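Local coordinates for protein putative pyridoxal phosphate-dependent transferase (PDB 4DQ6) that binds pyridoxal-5'-phosphate and, as a putative transferase with the class I and II aminotransferase fold, forms a two-chain assembly, at residues A[39-44]-A[239-244]; A[197-202]-A[229-234]; A[344-349]-A[384-389]. All coordinates share one frame; numbering follows the deposited sequence.

Interaction 1: residues A[39-44]-A[239-244]; sequences VADMDF and TFNIAG
With chi1 of Asn241 at -159°, its CG lies opposite the backbone N and the amide reaches across to the backbone of Met42 and Phe44, while a chi1 of -46° in Met42 starts an otherwise extended thioether chain that runs past Asn241 in the opposite direction. The carboxamide uses both of its ends. Asn241 OD1 receives the N-H of Met42 at 2.9 Å from Met42 N, an almost straight bond (175°) whose donor stands well above the carbonyl plane. Asn241 ND2 gives a bent bond to Met42 O at 3.0 Å and a weak one to Phe44 O at 3.1 Å. One residue is thus held at both its N-H and its C=O by a single amide, which limits rotation of that amide about chi2. Alongside, Met42 CB packs 3.5 Å from Asn241 ND2, and the chain ends with Met42 CE 3.3 Å from Thr239 O, a buried carbonyl without a hydrogen-bond partner in the model. Asp41 brings CB, not its carboxylate, to the amide: Asp41 CB lies 3.4 Å from Asn241 OD1. The acid group instead forms a salt bridge with Arg14 and accepts a hydrogen bond from the backbone N of Tyr65 of the second subunit. Asn241 follows helix 237-240 with positive phi, close behind the cofactor-pocket residue Lys238. A buried loop without regular structure is therefore joined through neutral amide-to-backbone bonds to the chain just beyond that pocket, beside the subunit interface.

Interaction 2: residues A[197-202]-A[229-234]; sequences NVKIIS and NTITCM
Ser202 N donates to Ile231 O at 2.8 Å, the shortest bond in a parallel ladder between strands 199-203 and 230-234, and the same carbonyl oxygen also receives a CA-H contact from Ile201 CA at 3.3 Å. The other rungs alternate in the same manner: Ile200 N donates to Asn229 O, Ile200 O accepts from Ile231 N, and Ser202 O accepts from Cys233 N. The strand segments run 12° apart, with Ile200 beside Thr230, Ile201 beside Ile231 and Ser202 beside Thr232. At the start of the pair a side chain extends the ladder. Asn229, its CG opposite the backbone N (chi1 -159°), sends ND2 to Val198 O at 2.9 Å, the acceptor lying slightly off the amide plane. Bent at chi2, the Lys199 chain lays CD 3.5 Å from Asn229 OD1 and then crosses Ile231 at about a right angle, Lys199 CE resting 3.8 Å from Ile231 CD1. Its ammonium goes on to a salt bridge with Asp257 and a hydrogen bond to Lys228 O. Ile201 and Ile231 share one face of the sheet, where Leu106 of helix 99-110 covers both. On the opposite face, Ser202 CB meets Thr230 CG2 at 4.1 Å, and the hydroxyl of Ser202 bonds to Glu204. Strand 199-203, helix 224-228 and strand 230-234 form a beta-alpha-beta unit within the mixed seven-stranded sheet of the large domain, the central sheet characteristic of fold type I pyridoxal-phosphate enzymes.

Interaction 3: residues A[344-349]-A[384-389]; sequences SILVQK and IRIKNA
Helix segments 344-349 and 384-389 cross at 113°, with their axes 8.7 Å apart at closest approach and the CA atoms of Lys349 and Ala389 the nearest pair across the segments. The small side chain of Ala389 permits this approach: its CB lies 3.6 Å from Ile345 O and is also met by Leu346, whose CA and CD2 are each 3.9 Å from Ala389 CB. From Leu346 the same methyl branch continues more loosely to Ile386, Leu346 CD2 being 4.4 Å from Ile386 CG1. Ile345 comes up to the backbone of Ala389 instead, its chi1 of 60° placing CG1 between N and the carbonyl carbon and bringing CD1 to 3.5 Å from Ala389 O. At the solvent-facing margin, Lys349 runs extended as far as CE, then bends at chi4 and crosses the Asn388 side chain at about a right angle. Lys349 NZ donates to Asn388 O at 2.8 Å from above the carbonyl plane. A water accepts from Asn388 ND2 and, weakly, from Lys349 NZ, bridging the two side chains. The ammonium also makes a weak, long ion pair with the terminal carboxylate of Asn391. On the inner side Leu346 and Ile386 both pack on Val352, and beyond it on strand 367-371. The result is plain helix-on-helix packing over the small antiparallel sheet of the C-terminal domain, as in class I and II aminotransferases.

Interaction 2 is nested within the chain loop that interaction 1 closes, whereas interaction 3 follows later, in series with both. Strand 230-234 of interaction 2 leads almost directly into helix 237-240, which carries the cofactor-pocket residue Lys238 and ends in interaction 1; the nearest atoms of these two contacts are about 8 Å apart, although their centres are about 25 Å apart. Interaction 3 touches neither, its centre lying about 25 Å from that of interaction 1 and about 40 Å from that of interaction 2. The central mixed sheet, the loop 39-44 near the pocket and the second subunit, and two peripheral helices of the C-terminal part, 339-350 and 376-390, are thus tied separately by contacts between distant parts of the chain.

Interaction 1: residues A[39-44]-A[239-244]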
loop_
_atom_site.group_PDB
_atom_site.type_symbol
_atom_site.label_atom_id
_atom_site.label_comp_id
_atom_site.label_asym_id
_atom_site.label_seq_id
_atom_site.Cartn_x
_atom_site.Cartn_y
_atom_site.Cartn_z
ATOM N N VAL A 39 4.361 -0.178 20.739
ATOM C CA VAL A 39 3.635 -0.388 19.464
ATOM C C VAL A 39 2.615 -1.526 19.557
ATOM O O VAL A 39 2.957 -2.643 20.010
ATOM C CB VAL A 39 4.691 -0.743 18.372
ATOM C CG1 VAL A 39 4.092 -1.597 17.225
ATOM C CG2 VAL A 39 5.386 0.526 17.887
ATOM N N ALA A 40 1.411 -1.334 19.039
ATOM C CA ALA A 40 0.350 -2.349 19.026
ATOM C C ALA A 40 0.501 -3.352 17.878
ATOM O O ALA A 40 -0.267 -3.360 16.913
ATOM C CB ALA A 40 -1.033 -1.625 18.964
ATOM N N ASP A 41 1.481 -4.238 18.037
ATOM C CA ASP A 41 1.455 -5.551 17.385
ATOM C C ASP A 41 1.834 -6.527 18.473
ATOM O O ASP A 41 2.223 -6.143 19.557
ATOM C CB ASP A 41 2.275 -5.652 16.077
ATOM C CG ASP A 41 3.764 -5.609 16.260
ATOM O OD1 ASP A 41 4.278 -5.821 17.384
ATOM O OD2 ASP A 41 4.478 -5.395 15.239
ATOM N N MET A 42 1.708 -7.809 18.184
ATOM C CA MET A 42 1.848 -8.785 19.231
ATOM C C MET A 42 3.169 -9.507 19.138
ATOM O O MET A 42 3.696 -9.727 18.028
ATOM C CB MET A 42 0.738 -9.842 19.115
ATOM C CG MET A 42 -0.700 -9.359 18.895
ATOM S SD MET A 42 -1.717 -10.915 18.876
ATOM C CE MET A 42 -3.315 -10.164 18.458
ATOM N N ASP A 43 3.693 -9.969 20.263
ATOM C CA ASP A 43 4.870 -10.864 20.249
ATOM C C ASP A 43 4.434 -12.319 20.305
ATOM O O ASP A 43 4.948 -13.173 21.108
ATOM C CB ASP A 43 5.799 -10.552 21.394
ATOM C CG ASP A 43 6.521 -9.232 21.205
ATOM O OD1 ASP A 43 7.414 -9.152 20.333
ATOM O OD2 ASP A 43 6.213 -8.271 21.933
ATOM N N PHE A 44 3.507 -12.603 19.421
ATOM C CA PHE A 44 3.014 -13.935 19.200
ATOM C C PHE A 44 3.096 -14.316 17.723
ATOM O O PHE A 44 2.966 -13.523 16.872
ATOM C CB PHE A 44 1.572 -14.077 19.597
ATOM C CG PHE A 44 1.298 -13.884 21.040
ATOM C CD1 PHE A 44 2.050 -14.481 22.041
ATOM C CD2 PHE A 44 0.219 -13.136 21.391
ATOM C CE1 PHE A 44 1.746 -14.234 23.381
ATOM C CE2 PHE A 44 -0.137 -12.918 22.707
ATOM C CZ PHE A 44 0.668 -13.457 23.715
ATOM N N THR A 239 -6.416 -7.960 15.079
ATOM C CA THR A 239 -6.954 -9.265 15.572
ATOM C C THR A 239 -5.961 -10.398 15.461
ATOM O O THR A 239 -5.726 -11.159 16.425
ATOM C CB THR A 239 -8.208 -9.615 14.828
ATOM O OG1 THR A 239 -9.156 -8.516 14.841
ATOM C CG2 THR A 239 -8.831 -11.006 15.297
ATOM N N PHE A 240 -5.328 -10.439 14.294
ATOM C CA PHE A 240 -4.539 -11.594 13.968
ATOM C C PHE A 240 -3.057 -11.286 13.872
ATOM O O PHE A 240 -2.283 -12.171 13.525
ATOM C CB PHE A 240 -5.011 -12.289 12.666
ATOM C CG PHE A 240 -6.366 -12.884 12.794
ATOM C CD1 PHE A 240 -6.511 -14.060 13.459
ATOM C CD2 PHE A 240 -7.493 -12.238 12.307
ATOM C CE1 PHE A 240 -7.745 -14.665 13.615
ATOM C CE2 PHE A 240 -8.745 -12.809 12.491
ATOM C CZ PHE A 240 -8.865 -14.062 13.074
ATOM N N ASN A 241 -2.600 -10.115 14.253
ATOM C CA ASN A 241 -1.183 -9.752 14.219
ATOM C C ASN A 241 -0.553 -9.818 12.854
ATOM O O ASN A 241 0.552 -10.441 12.695
ATOM C CB ASN A 241 -0.376 -10.623 15.165
ATOM C CG ASN A 241 0.937 -9.998 15.544
ATOM O OD1 ASN A 241 1.121 -8.787 15.519
ATOM N ND2 ASN A 241 1.827 -10.813 15.976
ATOM N N ILE A 242 -1.255 -9.280 11.859
ATOM C CA ILE A 242 -0.753 -9.278 10.480
ATOM C C ILE A 242 -0.711 -7.831 9.906
ATOM O O ILE A 242 -0.835 -7.643 8.708
ATOM C CB ILE A 242 -1.537 -10.267 9.568
ATOM C CG1 ILE A 242 -3.033 -9.992 9.535
ATOM C CG2 ILE A 242 -1.213 -11.710 9.997
ATOM C CD1 ILE A 242 -3.831 -10.920 8.609
ATOM N N ALA A 243 -0.305 -6.885 10.740
ATOM C CA ALA A 243 -0.166 -5.446 10.296
ATOM C C ALA A 243 0.897 -5.353 9.199
ATOM O O ALA A 243 0.806 -4.512 8.312
ATOM C CB ALA A 243 0.166 -4.508 11.442
ATOM N N GLY A 244 1.911 -6.217 9.274
ATOM C CA GLY A 244 2.971 -6.290 8.285
ATOM C C GLY A 244 2.519 -6.730 6.913
ATOM O O GLY A 244 3.269 -6.544 5.934
#

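Interaction 2: residues A[197-202]-A[229-234]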
loop_
_atom_site.group_PDB
_atom_site.type_symbol
_atom_site.label_atom_id
_atom_site.label_comp_id
_atom_site.label_asym_id
_atom_site.label_seq_id
_atom_site.Cartn_x
_atom_site.Cartn_y
_atom_site.Cartn_z
ATOM N N ASN A 197 -26.560 16.620 11.351
ATOM C CA ASN A 197 -26.069 16.250 10.029
ATOM C C ASN A 197 -24.561 16.057 10.000
ATOM O O ASN A 197 -23.889 16.564 9.095
ATOM C CB ASN A 197 -26.483 17.274 8.971
ATOM C CG ASN A 197 -27.998 17.419 8.850
ATOM O OD1 ASN A 197 -28.570 18.446 9.238
ATOM N ND2 ASN A 197 -28.658 16.394 8.293
ATOM N N VAL A 198 -24.054 15.304 10.982
ATOM C CA VAL A 198 -22.620 15.054 11.136
ATOM C C VAL A 198 -22.504 13.591 10.783
ATOM O O VAL A 198 -23.190 12.733 11.388
ATOM C CB VAL A 198 -22.080 15.223 12.565
ATOM C CG1 VAL A 198 -20.603 14.851 12.699
ATOM C CG2 VAL A 198 -22.234 16.648 13.055
ATOM N N LYS A 199 -21.682 13.307 9.776
ATOM C CA LYS A 199 -21.400 11.954 9.391
ATOM C C LYS A 199 -20.379 11.337 10.365
ATOM O O LYS A 199 -19.483 12.004 10.786
ATOM C CB LYS A 199 -20.838 11.898 7.968
ATOM C CG LYS A 199 -20.777 10.476 7.417
ATOM C CD LYS A 199 -22.056 10.133 6.629
ATOM C CE LYS A 199 -21.843 8.946 5.684
ATOM N NZ LYS A 199 -22.997 8.704 4.738
ATOM N N ILE A 200 -20.598 10.092 10.702
ATOM C CA ILE A 200 -19.667 9.329 11.570
ATOM C C ILE A 200 -18.759 8.401 10.808
ATOM O O ILE A 200 -19.251 7.621 9.965
ATOM C CB ILE A 200 -20.402 8.490 12.654
ATOM C CG1 ILE A 200 -21.321 9.429 13.480
ATOM C CG2 ILE A 200 -19.371 7.724 13.539
ATOM C CD1 ILE A 200 -21.936 8.779 14.699
ATOM N N ILE A 201 -17.446 8.518 11.066
ATOM C CA ILE A 201 -16.493 7.530 10.579
ATOM C C ILE A 201 -16.078 6.728 11.812
ATOM O O ILE A 201 -15.565 7.259 12.757
ATOM C CB ILE A 201 -15.257 8.164 9.955
ATOM C CG1 ILE A 201 -15.567 8.890 8.640
ATOM C CG2 ILE A 201 -14.231 7.061 9.676
ATOM C CD1 ILE A 201 -14.382 9.675 8.113
ATOM N N SER A 202 -16.385 5.443 11.838
ATOM C CA SER A 202 -16.134 4.638 13.021
ATOM C C SER A 202 -14.952 3.721 12.774
ATOM O O SER A 202 -15.056 2.804 11.933
ATOM C CB SER A 202 -17.374 3.840 13.353
ATOM O OG SER A 202 -17.237 3.154 14.602
ATOM N N ASN A 229 -25.651 6.761 8.035
ATOM C CA ASN A 229 -24.865 7.892 8.455
ATOM C C ASN A 229 -23.469 7.514 8.987
ATOM O O ASN A 229 -22.824 8.350 9.596
ATOM C CB ASN A 229 -25.590 8.641 9.547
ATOM C CG ASN A 229 -25.109 10.091 9.693
ATOM O OD1 ASN A 229 -24.794 10.763 8.722
ATOM N ND2 ASN A 229 -24.931 10.516 10.927
ATOM N N THR A 230 -23.082 6.259 8.833
ATOM C CA THR A 230 -21.828 5.724 9.429
ATOM C C THR A 230 -21.007 5.014 8.351
ATOM O O THR A 230 -21.519 4.178 7.622
ATOM C CB THR A 230 -22.162 4.748 10.557
ATOM O OG1 THR A 230 -23.068 5.397 11.474
ATOM C CG2 THR A 230 -20.881 4.279 11.303
ATOM N N ILE A 231 -19.724 5.359 8.256
ATOM C CA ILE A 231 -18.750 4.647 7.433
ATOM C C ILE A 231 -17.821 3.943 8.434
ATOM O O ILE A 231 -17.437 4.550 9.419
ATOM C CB ILE A 231 -17.969 5.664 6.593
ATOM C CG1 ILE A 231 -18.933 6.318 5.594
ATOM C CG2 ILE A 231 -16.784 5.034 5.868
ATOM C CD1 ILE A 231 -18.394 7.557 4.861
ATOM N N THR A 232 -17.534 2.672 8.197
ATOM C CA THR A 232 -16.814 1.824 9.165
ATOM C C THR A 232 -15.530 1.254 8.633
ATOM O O THR A 232 -15.488 0.727 7.512
ATOM C CB THR A 232 -17.699 0.642 9.574
ATOM O OG1 THR A 232 -19.005 1.137 9.981
ATOM C CG2 THR A 232 -17.154 -0.112 10.737
ATOM N N CYS A 233 -14.449 1.412 9.389
ATOM C CA CYS A 233 -13.148 0.854 9.037
ATOM C C CYS A 233 -12.857 -0.309 9.986
ATOM O O CYS A 233 -13.013 -0.158 11.191
ATOM C CB CYS A 233 -12.038 1.855 9.172
ATOM S SG CYS A 233 -12.242 3.282 8.113
ATOM N N MET A 234 -12.485 -1.454 9.418
ATOM C CA MET A 234 -12.106 -2.692 10.147
ATOM C C MET A 234 -10.944 -3.339 9.440
ATOM O O MET A 234 -10.607 -2.949 8.332
ATOM C CB MET A 234 -13.247 -3.661 10.285
ATOM C CG MET A 234 -14.374 -3.198 11.263
ATOM S SD MET A 234 -15.795 -4.329 11.105
ATOM C CE MET A 234 -16.762 -3.942 12.599
#

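Interaction 3: residues A[344-349]-A[384-389]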
loop_
_atom_site.group_PDB
_atom_site.type_symbol
_atom_site.label_atom_id
_atom_site.label_comp_id
_atom_site.label_asym_id
_atom_site.label_seq_id
_atom_site.Cartn_x
_atom_site.Cartn_y
_atom_site.Cartn_z
ATOM N N SER A 344 11.493 9.681 31.386
ATOM C CA SER A 344 12.921 9.525 31.644
ATOM C C SER A 344 13.228 8.332 32.546
ATOM O O SER A 344 14.103 7.544 32.217
ATOM C CB SER A 344 13.559 10.829 32.227
ATOM O OG SER A 344 13.432 11.888 31.300
ATOM N N ILE A 345 12.540 8.204 33.680
ATOM C CA ILE A 345 12.851 7.092 34.585
ATOM C C ILE A 345 12.437 5.743 33.999
ATOM O O ILE A 345 13.090 4.772 34.220
ATOM C CB ILE A 345 12.297 7.219 36.019
ATOM C CG1 ILE A 345 10.764 7.333 36.054
ATOM C CG2 ILE A 345 13.011 8.325 36.778
ATOM C CD1 ILE A 345 10.227 7.490 37.483
ATOM N N LEU A 346 11.350 5.688 33.230
ATOM C CA LEU A 346 10.969 4.396 32.633
ATOM C C LEU A 346 12.046 3.935 31.648
ATOM O O LEU A 346 12.427 2.766 31.625
ATOM C CB LEU A 346 9.612 4.545 31.929
ATOM C CG LEU A 346 8.422 4.667 32.882
ATOM C CD1 LEU A 346 7.144 5.215 32.181
ATOM C CD2 LEU A 346 8.163 3.287 33.469
ATOM N N VAL A 347 12.525 4.867 30.813
ATOM C CA VAL A 347 13.564 4.537 29.825
ATOM C C VAL A 347 14.943 4.304 30.478
ATOM O O VAL A 347 15.582 3.303 30.207
ATOM C CB VAL A 347 13.707 5.602 28.723
ATOM C CG1 VAL A 347 14.895 5.246 27.830
ATOM C CG2 VAL A 347 12.416 5.727 27.922
ATOM N N GLN A 348 15.370 5.238 31.336
ATOM C CA GLN A 348 16.747 5.264 31.846
ATOM C C GLN A 348 16.942 4.249 32.945
ATOM O O GLN A 348 17.953 3.536 32.975
ATOM C CB GLN A 348 17.094 6.669 32.343
ATOM C CG GLN A 348 17.115 7.660 31.204
ATOM C CD GLN A 348 17.053 9.124 31.618
ATOM O OE1 GLN A 348 17.262 9.490 32.776
ATOM N NE2 GLN A 348 16.722 9.979 30.639
ATOM N N LYS A 349 15.986 4.191 33.866
ATOM C CA LYS A 349 16.048 3.311 35.029
ATOM C C LYS A 349 15.344 1.984 34.838
ATOM O O LYS A 349 15.909 0.944 35.085
ATOM C CB LYS A 349 15.532 4.036 36.282
ATOM C CG LYS A 349 15.914 3.338 37.584
ATOM C CD LYS A 349 15.429 4.179 38.788
ATOM C CE LYS A 349 15.930 3.665 40.129
ATOM N NZ LYS A 349 15.657 2.210 40.231
ATOM N N ILE A 384 8.272 -5.976 36.331
ATOM C CA ILE A 384 9.430 -5.860 37.214
ATOM C C ILE A 384 10.290 -4.630 36.891
ATOM O O ILE A 384 10.698 -3.877 37.789
ATOM C CB ILE A 384 10.295 -7.120 37.147
ATOM C CG1 ILE A 384 9.556 -8.342 37.706
ATOM C CG2 ILE A 384 11.601 -6.841 37.886
ATOM C CD1 ILE A 384 10.246 -9.658 37.354
ATOM N N ARG A 385 10.443 -4.349 35.586
ATOM C CA ARG A 385 11.150 -3.138 35.128
ATOM C C ARG A 385 10.437 -1.837 35.511
ATOM O O ARG A 385 11.069 -0.869 35.958
ATOM C CB ARG A 385 11.445 -3.200 33.612
ATOM C CG ARG A 385 12.481 -4.275 33.257
ATOM C CD ARG A 385 12.912 -4.219 31.774
ATOM N NE ARG A 385 13.889 -5.280 31.523
ATOM C CZ ARG A 385 14.900 -5.207 30.670
ATOM N NH1 ARG A 385 15.081 -4.152 29.876
ATOM N NH2 ARG A 385 15.739 -6.243 30.598
ATOM N N ILE A 386 9.119 -1.844 35.413
ATOM C CA ILE A 386 8.341 -0.674 35.749
ATOM C C ILE A 386 8.478 -0.451 37.252
ATOM O O ILE A 386 8.739 0.658 37.698
ATOM C CB ILE A 386 6.869 -0.852 35.337
ATOM C CG1 ILE A 386 6.755 -0.855 33.809
ATOM C CG2 ILE A 386 6.021 0.263 35.917
ATOM C CD1 ILE A 386 5.476 -1.437 33.194
ATOM N N LYS A 387 8.379 -1.513 38.036
ATOM C CA LYS A 387 8.544 -1.397 39.511
ATOM C C LYS A 387 9.955 -0.851 39.858
ATOM O O LYS A 387 10.101 0.044 40.697
ATOM C CB LYS A 387 8.268 -2.753 40.161
ATOM C CG LYS A 387 8.324 -2.774 41.689
ATOM C CD LYS A 387 7.876 -4.124 42.210
ATOM C CE LYS A 387 8.857 -5.270 42.008
ATOM N NZ LYS A 387 8.424 -6.505 42.766
ATOM N N ASN A 388 10.979 -1.307 39.141
ATOM C CA ASN A 388 12.317 -0.745 39.347
ATOM C C ASN A 388 12.362 0.750 38.999
ATOM O O ASN A 388 12.945 1.548 39.725
ATOM C CB ASN A 388 13.353 -1.474 38.506
ATOM C CG ASN A 388 14.775 -1.005 38.817
ATOM O OD1 ASN A 388 15.151 -0.917 39.983
ATOM N ND2 ASN A 388 15.531 -0.650 37.794
ATOM N N ALA A 389 11.779 1.128 37.869
ATOM C CA ALA A 389 11.759 2.509 37.453
ATOM C C ALA A 389 11.185 3.445 38.510
ATOM O O ALA A 389 11.689 4.554 38.681
ATOM C CB ALA A 389 10.974 2.667 36.149
HETATM O O HOH W 1 18.188 0.693 38.698
#